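Side-chain contacts in CutA1 (Shewanella, PDB 3AHP), which forms a stable trimer and probably takes part in tolerance of divalent metal ions, though its exact role is uncertain: residues D17-I22 against H55-Q60; A29-C34 against Y68-Q73. All blocks are in the same frame, centred on the assembly; numbering follows the deposited sequence.

Contact 1: D17-I22 against H55-Q60; sequences DIACRI and HEVPMQ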
loop_
_atom_site.group_PDB
_atom_site.type_symbol
_atom_site.label_atom_id
_atom_site.label_comp_id
_atom_site.label_asym_id
_atom_site.label_seq_id
_atom_site.Cartn_x
_atom_site.Cartn_y
_atom_site.Cartn_z
ATOM N N ASP B 17 13.558 15.221 -0.535
ATOM C CA ASP B 17 14.797 15.335 -1.299
ATOM C C ASP B 17 15.564 14.014 -1.333
ATOM O O ASP B 17 16.092 13.595 -2.369
ATOM C CB ASP B 17 15.683 16.440 -0.727
ATOM C CG ASP B 17 15.074 17.809 -0.899
ATOM O OD1 ASP B 17 14.496 18.073 -1.976
ATOM O OD2 ASP B 17 15.109 18.598 0.063
ATOM N N ILE B 18 15.646 13.376 -0.176
ATOM C CA ILE B 18 16.256 12.081 -0.100
ATOM C C ILE B 18 15.470 11.057 -0.938
ATOM O O ILE B 18 16.056 10.262 -1.671
ATOM C CB ILE B 18 16.414 11.650 1.372
ATOM C CG1 ILE B 18 17.259 12.690 2.122
ATOM C CG2 ILE B 18 16.989 10.228 1.473
ATOM C CD1 ILE B 18 17.213 12.585 3.660
ATOM N N ALA B 19 14.147 11.081 -0.835
ATOM C CA ALA B 19 13.310 10.134 -1.576
ATOM C C ALA B 19 13.570 10.283 -3.068
ATOM O O ALA B 19 13.784 9.295 -3.784
ATOM C CB ALA B 19 11.846 10.359 -1.265
ATOM N N CYS B 20 13.638 11.533 -3.504
ATOM C CA CYS B 20 13.923 11.851 -4.876
ATOM C C CYS B 20 15.288 11.358 -5.335
ATOM O O CYS B 20 15.434 10.843 -6.435
ATOM C CB CYS B 20 13.808 13.343 -5.106
ATOM S SG CYS B 20 13.839 13.735 -6.862
ATOM N N ARG B 21 16.294 11.565 -4.503
ATOM C CA ARG B 21 17.637 11.130 -4.792
ATOM C C ARG B 21 17.695 9.599 -4.950
ATOM O O ARG B 21 18.244 9.092 -5.922
ATOM C CB ARG B 21 18.569 11.633 -3.688
ATOM C CG ARG B 21 20.051 11.686 -4.050
ATOM C CD ARG B 21 20.819 12.714 -3.186
ATOM N NE ARG B 21 21.155 12.208 -1.847
ATOM C CZ ARG B 21 20.816 12.809 -0.703
ATOM N NH1 ARG B 21 20.124 13.953 -0.720
ATOM N NH2 ARG B 21 21.158 12.257 0.458
ATOM N N ILE B 22 17.124 8.871 -3.996
ATOM C CA ILE B 22 17.053 7.425 -4.067
ATOM C C ILE B 22 16.174 6.950 -5.220
ATOM O O ILE B 22 16.590 6.091 -5.992
ATOM C CB ILE B 22 16.604 6.800 -2.717
ATOM C CG1 ILE B 22 17.585 7.195 -1.602
ATOM C CG2 ILE B 22 16.501 5.273 -2.825
ATOM C CD1 ILE B 22 17.088 6.969 -0.179
ATOM N N HIS B 55 7.920 12.898 10.652
ATOM C CA HIS B 55 7.316 13.126 9.355
ATOM C C HIS B 55 8.247 12.640 8.242
ATOM O O HIS B 55 9.433 12.946 8.226
ATOM C CB HIS B 55 6.964 14.605 9.185
ATOM C CG HIS B 55 5.597 14.961 9.690
ATOM N ND1 HIS B 55 5.389 15.640 10.875
ATOM C CD2 HIS B 55 4.363 14.712 9.179
ATOM C CE1 HIS B 55 4.091 15.812 11.060
ATOM N NE2 HIS B 55 3.446 15.237 10.058
ATOM N N GLU B 56 7.721 11.868 7.336
ATOM C CA GLU B 56 8.533 11.048 6.518
ATOM C C GLU B 56 7.937 10.983 5.181
ATOM O O GLU B 56 6.789 11.199 4.989
ATOM C CB GLU B 56 8.641 9.661 7.088
ATOM C CG GLU B 56 9.483 9.611 8.268
ATOM C CD GLU B 56 9.956 8.288 8.537
ATOM O OE1 GLU B 56 11.078 8.139 8.946
ATOM O OE2 GLU B 56 9.209 7.383 8.354
ATOM N N VAL B 57 8.750 10.662 4.228
ATOM C CA VAL B 57 8.251 10.554 2.902
ATOM C C VAL B 57 8.163 9.124 2.390
ATOM O O VAL B 57 9.133 8.431 2.302
ATOM C CB VAL B 57 9.029 11.478 2.016
ATOM C CG1 VAL B 57 9.785 10.770 1.033
ATOM C CG2 VAL B 57 8.152 12.479 1.378
ATOM N N PRO B 58 6.968 8.698 2.038
ATOM C CA PRO B 58 6.694 7.313 1.719
ATOM C C PRO B 58 7.055 6.935 0.294
ATOM O O PRO B 58 6.942 7.738 -0.552
ATOM C CB PRO B 58 5.211 7.238 1.951
ATOM C CG PRO B 58 4.753 8.494 1.687
ATOM C CD PRO B 58 5.729 9.458 2.089
ATOM N N MET B 59 7.536 5.729 0.063
ATOM C CA MET B 59 7.890 5.301 -1.297
ATOM C C MET B 59 7.298 3.932 -1.653
ATOM O O MET B 59 7.385 3.000 -0.862
ATOM C CB MET B 59 9.408 5.249 -1.472
ATOM C CG MET B 59 10.086 6.594 -1.510
ATOM S SD MET B 59 11.840 6.450 -1.901
ATOM C CE MET B 59 11.816 6.764 -3.643
ATOM N N GLN B 60 6.733 3.812 -2.852
ATOM C CA GLN B 60 6.449 2.505 -3.433
ATOM C C GLN B 60 7.401 2.188 -4.585
ATOM O O GLN B 60 7.527 2.972 -5.512
ATOM C CB GLN B 60 5.019 2.431 -3.954
ATOM C CG GLN B 60 3.905 2.568 -2.922
ATOM C CD GLN B 60 2.525 2.469 -3.584
ATOM O OE1 GLN B 60 1.494 2.632 -2.922
ATOM N NE2 GLN B 60 2.510 2.218 -4.914
#

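Contact 2: A29-C34 against Y68-Q73; sequences AKLAAC and YPAIEQ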
loop_
_atom_site.group_PDB
_atom_site.type_symbol
_atom_site.label_atom_id
_atom_site.label_comp_id
_atom_site.label_asym_id
_atom_site.label_seq_id
_atom_site.Cartn_x
_atom_site.Cartn_y
_atom_site.Cartn_z
ATOM N N ALA B 29 19.479 3.436 -12.615
ATOM C CA ALA B 29 20.193 2.156 -12.619
ATOM C C ALA B 29 19.355 1.093 -13.291
ATOM O O ALA B 29 19.776 -0.055 -13.418
ATOM C CB ALA B 29 20.552 1.725 -11.190
ATOM N N LYS B 30 18.131 1.474 -13.650
ATOM C CA LYS B 30 17.138 0.542 -14.176
ATOM C C LYS B 30 16.930 -0.661 -13.248
ATOM O O LYS B 30 16.766 -1.794 -13.710
ATOM C CB LYS B 30 17.540 0.061 -15.571
ATOM C CG LYS B 30 17.638 1.159 -16.640
ATOM C CD LYS B 30 18.112 0.551 -17.973
ATOM C CE LYS B 30 18.833 1.566 -18.853
ATOM N NZ LYS B 30 17.916 2.252 -19.805
ATOM N N LEU B 31 16.910 -0.417 -11.940
ATOM C CA LEU B 31 16.573 -1.467 -10.995
ATOM C C LEU B 31 15.074 -1.518 -10.712
ATOM O O LEU B 31 14.484 -2.582 -10.536
ATOM C CB LEU B 31 17.394 -1.309 -9.727
ATOM C CG LEU B 31 18.850 -1.678 -10.020
ATOM C CD1 LEU B 31 19.815 -1.154 -8.973
ATOM C CD2 LEU B 31 19.009 -3.196 -10.218
ATOM N N ALA B 32 14.444 -0.361 -10.782
ATOM C CA ALA B 32 13.021 -0.269 -10.626
ATOM C C ALA B 32 12.515 0.439 -11.861
ATOM O O ALA B 32 13.071 1.469 -12.253
ATOM C CB ALA B 32 12.677 0.538 -9.372
ATOM N N ALA B 33 11.450 -0.104 -12.452
ATOM C CA ALA B 33 10.824 0.515 -13.614
ATOM C C ALA B 33 10.207 1.820 -13.186
ATOM O O ALA B 33 10.306 2.821 -13.904
ATOM C CB ALA B 33 9.769 -0.398 -14.222
ATOM N N CYS B 34 9.615 1.809 -11.991
ATOM C CA CYS B 34 8.881 2.959 -11.483
ATOM C C CYS B 34 8.894 3.061 -9.966
ATOM O O CYS B 34 8.762 2.052 -9.248
ATOM C CB CYS B 34 7.434 2.946 -11.956
ATOM S SG CYS B 34 6.445 4.238 -11.174
ATOM N N TYR B 68 15.840 -7.679 -6.699
ATOM C CA TYR B 68 15.606 -7.271 -5.317
ATOM C C TYR B 68 16.901 -7.008 -4.544
ATOM O O TYR B 68 17.053 -5.935 -3.947
ATOM C CB TYR B 68 14.690 -8.236 -4.545
ATOM C CG TYR B 68 14.605 -7.896 -3.076
ATOM C CD1 TYR B 68 13.690 -6.948 -2.614
ATOM C CD2 TYR B 68 15.549 -8.397 -2.170
ATOM C CE1 TYR B 68 13.681 -6.556 -1.275
ATOM C CE2 TYR B 68 15.555 -8.007 -0.830
ATOM C CZ TYR B 68 14.617 -7.092 -0.389
ATOM O OH TYR B 68 14.618 -6.706 0.928
ATOM N N PRO B 69 17.856 -7.957 -4.583
ATOM C CA PRO B 69 19.051 -7.802 -3.743
ATOM C C PRO B 69 19.836 -6.507 -4.004
ATOM O O PRO B 69 20.387 -5.924 -3.070
ATOM C CB PRO B 69 19.880 -9.043 -4.089
ATOM C CG PRO B 69 18.857 -10.054 -4.474
ATOM C CD PRO B 69 17.839 -9.269 -5.256
ATOM N N ALA B 70 19.827 -6.034 -5.246
ATOM C CA ALA B 70 20.501 -4.797 -5.596
ATOM C C ALA B 70 19.710 -3.555 -5.152
ATOM O O ALA B 70 20.298 -2.542 -4.766
ATOM C CB ALA B 70 20.790 -4.750 -7.097
ATOM N N ILE B 71 18.384 -3.629 -5.239
ATOM C CA ILE B 71 17.522 -2.558 -4.752
ATOM C C ILE B 71 17.669 -2.343 -3.241
ATOM O O ILE B 71 17.991 -1.242 -2.779
ATOM C CB ILE B 71 16.069 -2.808 -5.128
ATOM C CG1 ILE B 71 15.972 -2.953 -6.653
ATOM C CG2 ILE B 71 15.169 -1.662 -4.618
ATOM C CD1 ILE B 71 14.620 -3.420 -7.177
ATOM N N GLU B 72 17.558 -3.427 -2.489
ATOM C CA GLU B 72 17.801 -3.357 -1.069
ATOM C C GLU B 72 19.169 -2.757 -0.770
ATOM O O GLU B 72 19.295 -1.859 0.068
ATOM C CB GLU B 72 17.729 -4.738 -0.463
ATOM C CG GLU B 72 18.072 -4.727 0.981
ATOM C CD GLU B 72 17.978 -6.081 1.590
ATOM O OE1 GLU B 72 19.038 -6.729 1.700
ATOM O OE2 GLU B 72 16.843 -6.513 1.912
ATOM N N GLN B 73 20.198 -3.313 -1.404
ATOM C CA GLN B 73 21.551 -2.823 -1.238
ATOM C C GLN B 73 21.654 -1.326 -1.520
ATOM O O GLN B 73 22.056 -0.562 -0.663
ATOM C CB GLN B 73 22.526 -3.624 -2.109
ATOM C CG GLN B 73 23.985 -3.533 -1.655
ATOM C CD GLN B 73 24.140 -3.760 -0.156
ATOM O OE1 GLN B 73 24.306 -2.809 0.610
ATOM N NE2 GLN B 73 24.009 -5.007 0.273
#

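Contact 1: D17-I22 against H55-Q60
Ala19 packs on Val57 and Met59 where a helix lies on the sheet of the ferredoxin-like fold, in line with the GlnB-like clan. Helix 16-28 is the crossover of a split beta-alpha-beta unit. It joins strand 6-13 to strand 34-38, and strand 50-64 runs between those two. The CA atoms of Ala19 and Val57 are 6.8 Å apart, so the helix sits close over this middle strand. A residue as small as Ala19 suits that approach. Val57 and Met59 both direct their CB toward the helix, while Pro58 between them directs its own away. The CG1 branch of Val57 faces the methyl of Ala19, but the modelled separation there is too short to be trusted. The contact is apolar, with no hydrogen bond across it. Around it, Ala19 also touches Ile37 and Cys13 of the flanking strands, Val57 touches Ala16, and Met59 reaches Ala23. This places the three residues in the buried layer between helix and sheet. Met59 does the longer reach. Its CG lies beside the backbone N (chi1 -71°), the chain runs extended at chi2, and it then bends at chi3 (97°). The bend turns the terminal methyl CE of Met59 toward the backbone O of Ala19. Met59 SD comes alongside the Ala19 methyl, 4.0 Å from Ala19 CB.

Contact 2: A29-C34 against Y68-Q73
Leu31 meets Ala70 and Ile71 with different parts of its side chain. Both of its branches face the Ala70 methyl: CD2 of Leu31 is 3.9 Å from CB of Ala70, and CD1 is 4.2 Å from that same atom. The CB of Leu31 turns to Ile71 instead, 3.8 Å from its CG1. Ile71 carries CG1 beside its backbone N (chi1 -57°), which sends this longer branch across to the loop. The terminal CD1 of Ile71 is 3.5 Å from the backbone O of Leu31. The loop starts at the C-terminal end of helix 16-28, where Lys30 has positive phi in a Schellman motif. Leu31 follows directly, and the chain then enters strand 34-38. The contact thus joins the end of one helix of the ferredoxin-like fold to the first turns of the other, helix 68-78. Ile71 also rests on Cys63 of strand 50-64, between sheet and loop. With only an alanine at Ile71, CG1 and CD1 are gone, which would probably open a gap beside Leu31 CB and leave the Leu31 carbonyl without the methyl packed near it. On the other side of the turn, Lys30 NZ is hydrogen-bonded to Asn49 OD1 of the second subunit.

From the N terminus, the chain leaves strand 6-13 and enters helix 16-28, which supplies 17-22 to contact 1. The turn after this helix supplies 29-34 to contact 2. After strands 34-38 and 41-47, strand 50-64 brings 55-60 back under the helix and closes contact 1 across 32 intervening residues. Helix 68-78 then brings 68-73 to the turn and closes contact 2 across 33. The segments alternate, so the two loops cross rather than nest. Their centres are 15 Å apart and they do not touch. Contact 1 ties the first helix to the sheet, and contact 2 ties its exit to the second helix. Both segment pairs also reach the second subunit.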